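Local coordinates for protein putative arylalkylamine N-Acetyltransferase 7 (Aedes aegypti, PDB 4FD7) that probably transfers an acetyl group to an amine nitrogen, as a putative arylalkylamine N-acetyltransferase of the GNAT family, at residues V14-Q19 and Y31-L36; E167-R172 and T195-V200. All blocks are in the same frame, centred on the assembly; numbering follows the deposited sequence.

Contact 1 (V14-Q19 and Y31-L36); sequences VWHRFQ and YRVQDL
With Phe-18 CG lodged between its backbone N and carbonyl carbon (chi1 64°), the ring swings across to Tyr-31, while Trp-15 CG, anti to its carbonyl carbon (chi1 -61°), brings the indole N-H within bonding distance of Asp-35. Tyr-31 CB sits over one face of the Phe-18 ring, 3.4 Å from CZ, a CH-pi contact; the two aromatic planes are nearly parallel but slid so far apart that they barely overlap. Val-33 CG2 meets the edge of the same phenyl ring at CE2. At the other end, Trp-15 NE1 gives Asp-35 OD1 a nearly straight hydrogen bond of 2.9 Å, lying in the indole plane but reaching the carboxylate from above; Asp-35 OD2 turns to Ser-13 N and Arg-5. Strands 14-21 and 28-35 form the hairpin at the edge of the N-terminal, antiparallel half of the GNAT sheet, 14-21 outermost, interrupted by a classic beta bulge: Val-33 O accepts from both Trp-15 N (2.9 Å) and His-16 N (3.2 Å). On the opposite face from Phe-18, Arg-17 and Arg-32 run side by side. A water joins Arg-17 NH1 to Tyr-31 O, Glu-93 forms a salt bridge with Arg-17, and Arg-32 NE donates to Gln-34 OE1.

Contact 2 (E167-R172 and T195-V200); sequences EILRAR and TAATRV
Leu-169 and Val-200 supply most of the apolar contact, where helix 164-170 meets helix 191-200. Leu-169 directs its side chain at the neighbouring helix, and CD1 comes to rest against the backbone between two small residues, 3.6 Å from Ala-197 N, with Ala-196 CB at 4.0 Å and Ala-197 CB at 4.1 Å. The methyl groups of these alanines are short enough to let the leucine tip approach the main chain itself. Val-200 answers from the opposite helix: its CG2, anti to the carbonyl carbon, lies 3.9 Å from Leu-169 CB and also touches the backbone N of Arg-170, while CG1 approaches Arg-170 CA.

The polar part is built around the Arg-170 guanidinium. Within its own helix it grips Glu-167 side-on, NE to OE1 at 2.8 Å and NH2 to OE2 at 3.1 Å, both on the syn side, though somewhat out of the carboxylate plane; the bend at chi3 (-54°) folds the chain back for this. OE1 is shared with His-16 NE2 of strand 14-21. Across the interface a water accepts from Arg-170 NH1 and donates to Arg-199 O at 3.0 Å. Direct contact between the segments is thus carried by aliphatic groups and backbone, and the single polar link passes through the water.

Helix 164-170 follows the loop that in GNAT relatives binds the acetyl-CoA pyrophosphate, probably so here; Leu-169 also rests on Leu-153 of strand 146-155 and Val-200 on Leu-235 of strand 229-236. The two-nitrogen grip restricts rotation of the guanidinium and probably offsets much of its charge.

How the contacts relate
The two contacts show how secondary structure sets the chemistry of an interface. Contact 1 joins neighbouring strands at the edge of the N-terminal half of the sheet, about 16 Å between its centre and that of the chain, and depends on direct backbone hydrogen bonds. Contact 2, about 11 Å from the chain centre by the same measure, joins two helices whose main chains are already bonded internally. Both are partly buried, with 567 Å² enclosed between the strands and 246 Å² between the helices. They also touch: Glu-167 OE1 probably hydrogen-bonds His-16 NE2 at 2.7 Å, and Ala-171 packs on Val-33, so segment 167-172 bridges hairpin and helix 191-200.

Contact 1 (V14-Q19 and Y31-L36)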
# COMPACT_ATOMS: atom_id res chain seq x y z
N VAL A 14 1.59 2.94 18.59
CA VAL A 14 0.99 1.66 18.23
C VAL A 14 -0.48 1.87 17.93
O VAL A 14 -1.24 2.39 18.75
CB VAL A 14 1.15 0.62 19.35
CG1 VAL A 14 0.50 -0.71 18.94
CG2 VAL A 14 2.63 0.43 19.65
N TRP A 15 -0.90 1.48 16.74
CA TRP A 15 -2.26 1.76 16.30
C TRP A 15 -3.24 0.62 16.49
O TRP A 15 -4.43 0.86 16.68
CB TRP A 15 -2.28 2.23 14.84
CG TRP A 15 -1.48 3.49 14.63
CD1 TRP A 15 -0.33 3.63 13.92
CD2 TRP A 15 -1.77 4.79 15.17
NE1 TRP A 15 0.11 4.93 13.96
CE2 TRP A 15 -0.76 5.66 14.73
CE3 TRP A 15 -2.79 5.29 15.98
CZ2 TRP A 15 -0.73 7.01 15.08
CZ3 TRP A 15 -2.76 6.64 16.33
CH2 TRP A 15 -1.74 7.48 15.87
N HIS A 16 -2.75 -0.61 16.39
CA HIS A 16 -3.64 -1.77 16.38
C HIS A 16 -2.92 -3.01 16.91
O HIS A 16 -1.72 -3.18 16.71
CB HIS A 16 -4.11 -2.00 14.94
CG HIS A 16 -5.07 -3.14 14.77
ND1 HIS A 16 -6.22 -3.26 15.51
CD2 HIS A 16 -5.05 -4.19 13.93
CE1 HIS A 16 -6.87 -4.35 15.13
NE2 HIS A 16 -6.18 -4.94 14.17
N ARG A 17 -3.66 -3.86 17.62
CA ARG A 17 -3.11 -5.14 18.09
C ARG A 17 -4.09 -6.25 17.78
O ARG A 17 -5.31 -6.03 17.79
CB ARG A 17 -2.82 -5.11 19.60
CG ARG A 17 -1.78 -4.08 20.03
CD ARG A 17 -1.48 -4.21 21.51
NE ARG A 17 -0.71 -3.10 22.06
CZ ARG A 17 0.62 -3.04 22.08
NH1 ARG A 17 1.34 -4.02 21.56
NH2 ARG A 17 1.23 -1.99 22.61
N PHE A 18 -3.59 -7.44 17.50
CA PHE A 18 -4.46 -8.54 17.13
C PHE A 18 -3.76 -9.86 17.37
O PHE A 18 -2.52 -9.92 17.45
CB PHE A 18 -4.87 -8.41 15.66
CG PHE A 18 -3.72 -8.53 14.70
CD1 PHE A 18 -3.36 -9.77 14.18
CD2 PHE A 18 -2.99 -7.42 14.33
CE1 PHE A 18 -2.29 -9.89 13.30
CE2 PHE A 18 -1.91 -7.53 13.45
CZ PHE A 18 -1.57 -8.76 12.92
N GLN A 19 -4.54 -10.93 17.46
CA GLN A 19 -3.99 -12.27 17.58
C GLN A 19 -4.09 -13.05 16.27
O GLN A 19 -5.08 -12.97 15.55
CB GLN A 19 -4.69 -13.04 18.69
CG GLN A 19 -4.56 -12.38 20.07
CD GLN A 19 -5.43 -13.07 21.11
OE1 GLN A 19 -4.93 -13.85 21.93
NE2 GLN A 19 -6.72 -12.80 21.07
N TYR A 31 0.34 -9.75 17.69
CA TYR A 31 1.08 -8.91 16.77
C TYR A 31 0.63 -7.47 17.00
O TYR A 31 -0.42 -7.23 17.59
CB TYR A 31 0.74 -9.27 15.32
CG TYR A 31 1.14 -10.66 14.87
CD1 TYR A 31 2.32 -10.86 14.16
CD2 TYR A 31 0.34 -11.76 15.14
CE1 TYR A 31 2.69 -12.14 13.73
CE2 TYR A 31 0.70 -13.02 14.72
CZ TYR A 31 1.87 -13.21 14.02
OH TYR A 31 2.23 -14.48 13.60
N ARG A 32 1.40 -6.52 16.50
CA ARG A 32 0.96 -5.13 16.52
C ARG A 32 1.24 -4.47 15.17
O ARG A 32 2.13 -4.91 14.43
CB ARG A 32 1.67 -4.35 17.63
CG ARG A 32 3.19 -4.28 17.46
CD ARG A 32 3.83 -3.57 18.63
NE ARG A 32 5.27 -3.40 18.44
CZ ARG A 32 6.18 -4.33 18.72
NH1 ARG A 32 5.80 -5.51 19.22
NH2 ARG A 32 7.46 -4.09 18.51
N VAL A 33 0.47 -3.43 14.88
CA VAL A 33 0.73 -2.55 13.74
C VAL A 33 0.99 -1.15 14.31
O VAL A 33 0.21 -0.64 15.12
CB VAL A 33 -0.47 -2.48 12.78
CG1 VAL A 33 -0.06 -1.74 11.49
CG2 VAL A 33 -1.01 -3.87 12.47
N GLN A 34 2.10 -0.55 13.90
CA GLN A 34 2.52 0.73 14.48
C GLN A 34 3.23 1.61 13.47
O GLN A 34 3.57 1.15 12.37
CB GLN A 34 3.48 0.48 15.65
CG GLN A 34 4.78 -0.24 15.26
CD GLN A 34 5.86 -0.10 16.31
OE1 GLN A 34 5.96 -0.90 17.24
NE2 GLN A 34 6.70 0.91 16.15
N ASP A 35 3.45 2.87 13.85
CA ASP A 35 4.28 3.77 13.04
C ASP A 35 5.63 3.11 12.80
O ASP A 35 6.20 2.48 13.70
CB ASP A 35 4.55 5.08 13.77
CG ASP A 35 3.34 5.98 13.84
OD1 ASP A 35 2.58 6.07 12.85
OD2 ASP A 35 3.16 6.61 14.91
N LEU A 36 6.13 3.24 11.58
CA LEU A 36 7.44 2.69 11.23
C LEU A 36 8.53 3.59 11.78
O LEU A 36 8.63 4.75 11.37
CB LEU A 36 7.57 2.60 9.70
CG LEU A 36 8.94 2.17 9.19
CD1 LEU A 36 9.19 0.70 9.53
CD2 LEU A 36 9.08 2.41 7.68
O HOH W 1 0.14 -6.51 20.01

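Contact 2 (E167-R172 and T195-V200)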
# COMPACT_ATOMS: atom_id res chain seq x y z
N GLU A 167 -5.24 -6.87 8.84
CA GLU A 167 -5.02 -6.08 10.05
C GLU A 167 -4.14 -4.84 9.86
O GLU A 167 -4.36 -3.80 10.53
CB GLU A 167 -4.52 -6.97 11.20
CG GLU A 167 -5.43 -8.15 11.55
CD GLU A 167 -6.90 -7.77 11.74
OE1 GLU A 167 -7.21 -6.74 12.37
OE2 GLU A 167 -7.78 -8.52 11.28
N ILE A 168 -3.18 -4.92 8.94
CA ILE A 168 -2.34 -3.76 8.64
C ILE A 168 -3.22 -2.66 8.01
O ILE A 168 -3.08 -1.48 8.34
CB ILE A 168 -1.16 -4.12 7.71
CG1 ILE A 168 -0.08 -4.86 8.50
CG2 ILE A 168 -0.56 -2.89 7.07
CD1 ILE A 168 0.93 -5.55 7.63
N LEU A 169 -4.12 -3.06 7.12
CA LEU A 169 -5.08 -2.09 6.58
C LEU A 169 -6.02 -1.56 7.65
O LEU A 169 -6.45 -0.42 7.60
CB LEU A 169 -5.93 -2.70 5.48
CG LEU A 169 -5.19 -3.07 4.20
CD1 LEU A 169 -6.12 -3.82 3.29
CD2 LEU A 169 -4.67 -1.81 3.50
N ARG A 170 -6.40 -2.42 8.60
CA ARG A 170 -7.38 -2.00 9.58
C ARG A 170 -6.78 -0.90 10.45
O ARG A 170 -7.48 0.00 10.91
CB ARG A 170 -7.88 -3.18 10.45
CG ARG A 170 -9.20 -2.84 11.14
CD ARG A 170 -9.54 -3.87 12.23
NE ARG A 170 -9.52 -5.22 11.69
CZ ARG A 170 -10.54 -5.78 11.04
NH1 ARG A 170 -11.67 -5.10 10.85
NH2 ARG A 170 -10.44 -7.02 10.57
N ALA A 171 -5.46 -0.97 10.64
CA ALA A 171 -4.75 0.09 11.38
C ALA A 171 -4.86 1.51 10.80
O ALA A 171 -4.48 2.48 11.47
CB ALA A 171 -3.28 -0.29 11.57
N ARG A 172 -5.36 1.64 9.58
CA ARG A 172 -5.50 2.96 8.97
C ARG A 172 -6.57 3.77 9.68
O ARG A 172 -6.56 5.01 9.69
CB ARG A 172 -5.83 2.81 7.49
CG ARG A 172 -4.63 2.44 6.63
CD ARG A 172 -5.01 2.42 5.16
NE ARG A 172 -4.00 1.72 4.36
CZ ARG A 172 -4.02 1.65 3.04
NH1 ARG A 172 -4.99 2.26 2.35
NH2 ARG A 172 -3.07 1.00 2.40
N THR A 195 -9.47 -8.61 -1.28
CA THR A 195 -10.21 -9.34 -0.24
C THR A 195 -9.98 -8.72 1.15
O THR A 195 -10.93 -8.54 1.93
CB THR A 195 -9.78 -10.83 -0.23
OG1 THR A 195 -10.17 -11.44 -1.47
CG2 THR A 195 -10.43 -11.59 0.93
N ALA A 196 -8.73 -8.39 1.42
CA ALA A 196 -8.31 -7.81 2.70
C ALA A 196 -8.97 -6.46 2.89
O ALA A 196 -9.56 -6.16 3.95
CB ALA A 196 -6.81 -7.68 2.72
N ALA A 197 -8.91 -5.64 1.84
CA ALA A 197 -9.51 -4.32 1.91
C ALA A 197 -11.01 -4.43 2.12
O ALA A 197 -11.61 -3.67 2.88
CB ALA A 197 -9.18 -3.52 0.64
N THR A 198 -11.63 -5.41 1.46
CA THR A 198 -13.07 -5.61 1.61
C THR A 198 -13.41 -5.96 3.05
O THR A 198 -14.31 -5.36 3.65
CB THR A 198 -13.59 -6.70 0.65
OG1 THR A 198 -13.58 -6.18 -0.69
CG2 THR A 198 -15.01 -7.14 1.03
N ARG A 199 -12.65 -6.89 3.62
CA ARG A 199 -12.88 -7.29 5.01
C ARG A 199 -12.73 -6.14 6.02
O ARG A 199 -13.41 -6.11 7.05
CB ARG A 199 -12.02 -8.52 5.34
CG ARG A 199 -12.43 -9.74 4.50
CD ARG A 199 -11.64 -11.01 4.81
NE ARG A 199 -12.28 -12.21 4.24
CZ ARG A 199 -13.26 -12.88 4.85
NH1 ARG A 199 -13.70 -12.46 6.03
NH2 ARG A 199 -13.79 -13.96 4.29
N VAL A 200 -11.86 -5.17 5.71
CA VAL A 200 -11.76 -3.97 6.55
C VAL A 200 -12.94 -2.99 6.39
O VAL A 200 -13.23 -2.17 7.26
CB VAL A 200 -10.41 -3.26 6.31
CG1 VAL A 200 -10.35 -1.87 6.95
CG2 VAL A 200 -9.28 -4.13 6.86
O HOH W 2 -13.77 -7.11 9.86